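PDB 3L0R: cystatin-2 from Ornithodoros moubata, which inhibits a broad range of papain-like cysteine proteases, among them mammalian cathepsins L, S, B, C and H, but leaves human legumain unaffected. Local coordinates for residues E33-V38 against C65-V70; Q47-M52 against V91-P96. All coordinates share one frame; numbering follows the deposited sequence.

Contact 1: residues E33-V38 against C65-V70; sequences EFYDTV and CKIGEV
F34 and K66 face each other as an antiparallel non-hydrogen-bonded pair, CA to CA 4.3 Å, framed by two backbone bonds of equal length: Y35 N to C65 O, 2.9 Å, and I67 N to E33 O, 2.9 Å. Just past this pairing the chain turns at G68, whose positive phi suits a glycine, and K66 O accepts from both E69 N and V70 N.

On one side Y35 lays a ring face on I67: CG1 of I67 stands over the middle of the Y35 ring, 3.7 Å from its centroid and 7° off the normal. With its CG opposite the carbonyl carbon (chi1 -71°), Y35 directs the ring toward the residues of the turn. There V70 O lies in the ring plane at the edge, 3.6 Å from Y35 CE2, and a water links Y35 OH with G68 N and V70 O. Y35 CD2 also packs 3.8 Å from C65 CB; the sulfur of C65 is tied to C77. A leucine at this position would probably leave that water without its phenol partner and I67 CG1 without a flat face to rest on.

The CB atoms of F34 and K66 diverge, yet K66 CG lies over one face of the F34 ring, and C65 O lies near the ring's edge. Fully extended, E33 carries OE2 to within 2.9 Å of K66 NZ in a salt bridge that is weak as a hydrogen bond. A second water joins E33 O to I67 O.

The chemistry is thus split: aromatic and aliphatic groups pack beside the turn and the disulfide, while the ion pair lies at the exposed margin, where solvent probably weakens its pull.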
loop_
_atom_site.group_PDB
_atom_site.type_symbol
_atom_site.label_atom_id
_atom_site.label_comp_id
_atom_site.label_asym_id
_atom_site.label_seq_id
_atom_site.Cartn_x
_atom_site.Cartn_y
_atom_site.Cartn_z
ATOM N N GLU A 33 -13.817 -5.566 -9.861
ATOM C CA GLU A 33 -15.029 -4.779 -9.713
ATOM C C GLU A 33 -14.863 -3.774 -8.551
ATOM O O GLU A 33 -15.354 -2.653 -8.615
ATOM C CB GLU A 33 -16.188 -5.744 -9.462
ATOM C CG GLU A 33 -17.570 -5.135 -9.299
ATOM C CD GLU A 33 -18.629 -6.194 -9.041
ATOM O OE1 GLU A 33 -18.276 -7.303 -8.580
ATOM O OE2 GLU A 33 -19.814 -5.922 -9.287
ATOM N N PHE A 34 -14.138 -4.176 -7.507
ATOM C CA PHE A 34 -14.009 -3.367 -6.293
ATOM C C PHE A 34 -12.580 -2.997 -6.009
ATOM O O PHE A 34 -11.659 -3.745 -6.340
ATOM C CB PHE A 34 -14.554 -4.121 -5.074
ATOM C CG PHE A 34 -16.004 -4.434 -5.172
ATOM C CD1 PHE A 34 -16.956 -3.526 -4.702
ATOM C CD2 PHE A 34 -16.434 -5.629 -5.751
ATOM C CE1 PHE A 34 -18.334 -3.800 -4.794
ATOM C CE2 PHE A 34 -17.807 -5.924 -5.845
ATOM C CZ PHE A 34 -18.764 -5.001 -5.368
ATOM N N TYR A 35 -12.396 -1.850 -5.366
ATOM C CA TYR A 35 -11.106 -1.545 -4.798
ATOM C C TYR A 35 -10.779 -2.587 -3.751
ATOM O O TYR A 35 -11.659 -3.021 -2.984
ATOM C CB TYR A 35 -11.087 -0.163 -4.142
ATOM C CG TYR A 35 -11.146 1.000 -5.104
ATOM C CD1 TYR A 35 -10.015 1.400 -5.818
ATOM C CD2 TYR A 35 -12.327 1.724 -5.273
ATOM C CE1 TYR A 35 -10.067 2.510 -6.715
ATOM C CE2 TYR A 35 -12.395 2.815 -6.151
ATOM C CZ TYR A 35 -11.266 3.199 -6.869
ATOM O OH TYR A 35 -11.349 4.274 -7.712
ATOM N N ASP A 36 -9.516 -2.994 -3.727
ATOM C CA ASP A 36 -8.987 -3.703 -2.568
ATOM C C ASP A 36 -8.609 -2.645 -1.546
ATOM O O ASP A 36 -8.352 -1.473 -1.895
ATOM C CB ASP A 36 -7.756 -4.541 -2.930
ATOM C CG ASP A 36 -8.085 -5.735 -3.804
ATOM O OD1 ASP A 36 -9.168 -6.352 -3.656
ATOM O OD2 ASP A 36 -7.233 -6.065 -4.650
ATOM N N THR A 37 -8.567 -3.047 -0.284
ATOM C CA THR A 37 -8.141 -2.128 0.759
ATOM C C THR A 37 -7.170 -2.798 1.729
ATOM O O THR A 37 -6.958 -4.013 1.691
ATOM C CB THR A 37 -9.366 -1.504 1.505
ATOM O OG1 THR A 37 -8.913 -0.462 2.378
ATOM C CG2 THR A 37 -10.137 -2.571 2.303
ATOM N N VAL A 38 -6.605 -1.987 2.611
ATOM C CA VAL A 38 -5.664 -2.461 3.596
ATOM C C VAL A 38 -6.367 -2.917 4.873
ATOM O O VAL A 38 -7.201 -2.202 5.421
ATOM C CB VAL A 38 -4.616 -1.382 3.917
ATOM C CG1 VAL A 38 -3.615 -1.894 4.958
ATOM C CG2 VAL A 38 -3.898 -0.978 2.668
ATOM N N CYS A 65 -16.139 -0.577 -1.857
ATOM C CA CYS A 65 -16.157 0.460 -2.895
ATOM C C CYS A 65 -15.988 -0.075 -4.300
ATOM O O CYS A 65 -14.969 -0.661 -4.629
ATOM C CB CYS A 65 -15.091 1.509 -2.646
ATOM S SG CYS A 65 -15.352 2.493 -1.182
ATOM N N LYS A 66 -16.995 0.162 -5.129
ATOM C CA LYS A 66 -16.946 -0.257 -6.510
ATOM C C LYS A 66 -16.175 0.757 -7.364
ATOM O O LYS A 66 -16.459 1.965 -7.361
ATOM C CB LYS A 66 -18.352 -0.489 -7.041
ATOM C CG LYS A 66 -18.385 -1.447 -8.200
ATOM C CD LYS A 66 -19.707 -1.382 -8.900
ATOM C CE LYS A 66 -19.585 -1.864 -10.332
ATOM N NZ LYS A 66 -19.956 -3.288 -10.407
ATOM N N ILE A 67 -15.178 0.241 -8.076
ATOM C CA ILE A 67 -14.314 1.036 -8.912
ATOM C C ILE A 67 -15.134 1.744 -10.004
ATOM O O ILE A 67 -16.008 1.133 -10.638
ATOM C CB ILE A 67 -13.214 0.138 -9.527
ATOM C CG1 ILE A 67 -12.298 -0.406 -8.424
ATOM C CG2 ILE A 67 -12.429 0.885 -10.641
ATOM C CD1 ILE A 67 -11.352 -1.501 -8.867
ATOM N N GLY A 68 -14.851 3.031 -10.204
ATOM C CA GLY A 68 -15.536 3.822 -11.223
ATOM C C GLY A 68 -16.888 4.336 -10.768
ATOM O O GLY A 68 -17.518 5.141 -11.461
ATOM N N GLU A 69 -17.339 3.860 -9.609
ATOM C CA GLU A 69 -18.599 4.284 -9.010
ATOM C C GLU A 69 -18.345 5.328 -7.917
ATOM O O GLU A 69 -19.123 6.255 -7.739
ATOM C CB GLU A 69 -19.342 3.065 -8.451
ATOM C CG GLU A 69 -20.846 3.222 -8.379
ATOM C CD GLU A 69 -21.587 1.903 -8.539
ATOM O OE1 GLU A 69 -21.642 1.389 -9.679
ATOM O OE2 GLU A 69 -22.130 1.392 -7.530
ATOM N N VAL A 70 -17.248 5.159 -7.182
ATOM C CA VAL A 70 -16.854 6.115 -6.133
ATOM C C VAL A 70 -15.356 6.375 -6.186
ATOM O O VAL A 70 -14.595 5.597 -6.780
ATOM C CB VAL A 70 -17.234 5.644 -4.678
ATOM C CG1 VAL A 70 -18.752 5.611 -4.479
ATOM C CG2 VAL A 70 -16.588 4.298 -4.333
HETATM O O HOH W 1 -16.266 -1.783 -10.936
HETATM O O HOH W 2 -13.526 4.948 -8.934
#

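Contact 2: residues Q47-M52 against V91-P96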
loop_
_atom_site.group_PDB
_atom_site.type_symbol
_atom_site.label_atom_id
_atom_site.label_comp_id
_atom_site.label_asym_id
_atom_site.label_seq_id
_atom_site.Cartn_x
_atom_site.Cartn_y
_atom_site.Cartn_z
ATOM N N GLN A 47 14.546 2.509 2.144
ATOM C CA GLN A 47 15.836 2.533 1.495
ATOM C C GLN A 47 16.022 3.932 0.944
ATOM O O GLN A 47 15.146 4.444 0.236
ATOM C CB GLN A 47 15.884 1.511 0.356
ATOM C CG GLN A 47 17.232 1.424 -0.377
ATOM C CD GLN A 47 17.184 0.480 -1.562
ATOM O OE1 GLN A 47 16.325 0.609 -2.437
ATOM N NE2 GLN A 47 18.100 -0.481 -1.596
ATOM N N VAL A 48 17.164 4.534 1.261
ATOM C CA VAL A 48 17.518 5.857 0.775
ATOM C C VAL A 48 18.174 5.746 -0.599
ATOM O O VAL A 48 19.264 5.197 -0.729
ATOM C CB VAL A 48 18.506 6.568 1.753
ATOM C CG1 VAL A 48 18.921 7.968 1.226
ATOM C CG2 VAL A 48 17.926 6.623 3.166
ATOM N N VAL A 49 17.497 6.289 -1.607
ATOM C CA VAL A 49 18.021 6.405 -2.974
ATOM C C VAL A 49 17.944 7.893 -3.397
ATOM O O VAL A 49 18.123 8.779 -2.551
ATOM C CB VAL A 49 17.264 5.446 -3.940
ATOM C CG1 VAL A 49 17.705 3.985 -3.719
ATOM C CG2 VAL A 49 15.736 5.602 -3.773
ATOM N N ALA A 50 17.703 8.197 -4.672
ATOM C CA ALA A 50 17.485 9.603 -5.042
ATOM C C ALA A 50 16.041 9.960 -4.714
ATOM O O ALA A 50 15.231 10.235 -5.606
ATOM C CB ALA A 50 17.811 9.861 -6.513
ATOM N N GLY A 51 15.748 9.973 -3.412
ATOM C CA GLY A 51 14.399 9.852 -2.868
ATOM C C GLY A 51 14.400 8.690 -1.877
ATOM O O GLY A 51 15.463 8.288 -1.378
ATOM N N MET A 52 13.217 8.141 -1.605
ATOM C CA MET A 52 13.021 7.048 -0.655
ATOM C C MET A 52 12.206 5.908 -1.256
ATOM O O MET A 52 11.183 6.143 -1.910
ATOM C CB MET A 52 12.278 7.551 0.584
ATOM C CG MET A 52 13.105 8.431 1.512
ATOM S SD MET A 52 14.360 7.493 2.420
ATOM C CE MET A 52 13.359 6.142 2.970
ATOM N N VAL A 91 6.174 -1.867 -3.115
ATOM C CA VAL A 91 7.286 -0.928 -3.118
ATOM C C VAL A 91 6.832 0.376 -3.766
ATOM O O VAL A 91 6.378 0.387 -4.923
ATOM C CB VAL A 91 8.555 -1.484 -3.806
ATOM C CG1 VAL A 91 9.705 -0.468 -3.712
ATOM C CG2 VAL A 91 8.977 -2.825 -3.192
ATOM N N ILE A 92 6.931 1.446 -2.969
ATOM C CA ILE A 92 6.653 2.824 -3.373
ATOM C C ILE A 92 7.952 3.604 -3.411
ATOM O O ILE A 92 8.707 3.632 -2.428
ATOM C CB ILE A 92 5.674 3.568 -2.394
ATOM C CG1 ILE A 92 4.314 2.894 -2.359
ATOM C CG2 ILE A 92 5.491 5.051 -2.789
ATOM C CD1 ILE A 92 4.112 2.051 -1.176
ATOM N N TYR A 93 8.171 4.232 -4.566
ATOM C CA TYR A 93 9.234 5.178 -4.818
ATOM C C TYR A 93 8.698 6.603 -4.650
ATOM O O TYR A 93 7.737 6.994 -5.322
ATOM C CB TYR A 93 9.725 4.972 -6.238
ATOM C CG TYR A 93 10.957 5.758 -6.593
ATOM C CD1 TYR A 93 12.052 5.784 -5.747
ATOM C CD2 TYR A 93 11.033 6.466 -7.772
ATOM C CE1 TYR A 93 13.191 6.497 -6.066
ATOM C CE2 TYR A 93 12.167 7.178 -8.092
ATOM C CZ TYR A 93 13.246 7.181 -7.228
ATOM O OH TYR A 93 14.389 7.881 -7.532
ATOM N N HIS A 94 9.322 7.363 -3.742
ATOM C CA HIS A 94 8.916 8.728 -3.405
ATOM C C HIS A 94 10.038 9.718 -3.739
ATOM O O HIS A 94 11.168 9.561 -3.281
ATOM C CB HIS A 94 8.559 8.818 -1.910
ATOM C CG HIS A 94 7.953 10.131 -1.485
ATOM N ND1 HIS A 94 8.038 10.604 -0.190
ATOM C CD2 HIS A 94 7.237 11.055 -2.168
ATOM C CE1 HIS A 94 7.412 11.763 -0.096
ATOM N NE2 HIS A 94 6.907 12.055 -1.279
ATOM N N VAL A 95 9.723 10.726 -4.555
ATOM C CA VAL A 95 10.643 11.830 -4.798
ATOM C C VAL A 95 10.009 13.087 -4.189
ATOM O O VAL A 95 9.255 13.804 -4.870
ATOM C CB VAL A 95 10.922 12.006 -6.303
ATOM C CG1 VAL A 95 11.874 13.193 -6.574
ATOM C CG2 VAL A 95 11.468 10.705 -6.882
ATOM N N PRO A 96 10.307 13.365 -2.904
ATOM C CA PRO A 96 9.552 14.383 -2.159
ATOM C C PRO A 96 9.613 15.788 -2.786
ATOM O O PRO A 96 8.597 16.496 -2.808
ATOM C CB PRO A 96 10.198 14.368 -0.757
ATOM C CG PRO A 96 10.892 13.056 -0.668
ATOM C CD PRO A 96 11.364 12.763 -2.086
HETATM O O HOH W 3 16.743 6.859 -6.966
#
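The QVVAG sequence of residues 47-51 is the QxVxG signature of cystatins, the first hairpin loop, which in other cystatins forms part of the edge that enters the protease cleft. Here V49, A50, G51 and the following M52 meet the strand that leads into the second hairpin. M52 and H94 form an antiparallel hydrogen-bonded pair: M52 N to H94 O is 3.0 Å, and H94 N to M52 O is 2.9 Å. Next along, G51 CA comes to 3.3 Å from H94 O. With this backbone, a CB on G51 would be jammed against A50 O and would also run into H94 O, which explains the glycine that closes the signature.

Nearer the tip, A50 is the centre of an inverse gamma turn. Y93, its CG trans to the backbone N (chi1 -172°), stretches out to the loop; V49 CG2 meets the ring edge in its plane, 3.5 Å from Y93 CE1. A water ties Y93 OH to A50 N, giving this loop amide a partner. On the other strand face P96 CG covers part of one face of the H94 imidazole, 3.7 Å above its plane.

Q47 NE2 holds G5 O of the N-terminal segment. M52 begins strand 52-66, which lies between 34-48 and 86-95 in the sheet. Behind the loops, I92 packs on L20 and A24 of helix 15-25, and Y93 touches T104 of strand 100-108.

Overall arrangement
Contacts 1 and 2 lie on opposite sides of the chain's centre, their own centres about 27 Å apart and their nearest atoms about 9 Å apart. Strand 34-48 runs from one to the other: its start enters contact 1, its end contact 2. Along the chain the segments alternate, 33-38, 47-52, 65-70, 91-96, and strand 52-66, antiparallel to 34-48, leads from contact 2 back to contact 1. Both contacts reach the one antiparallel sheet of the cystatin fold. Contact 2 joins the first hairpin loop to the strand that leads into the second, and in other cystatins these two loops enter the protease cleft, whereas contact 1 closes the far end beside the C65-C77 disulfide.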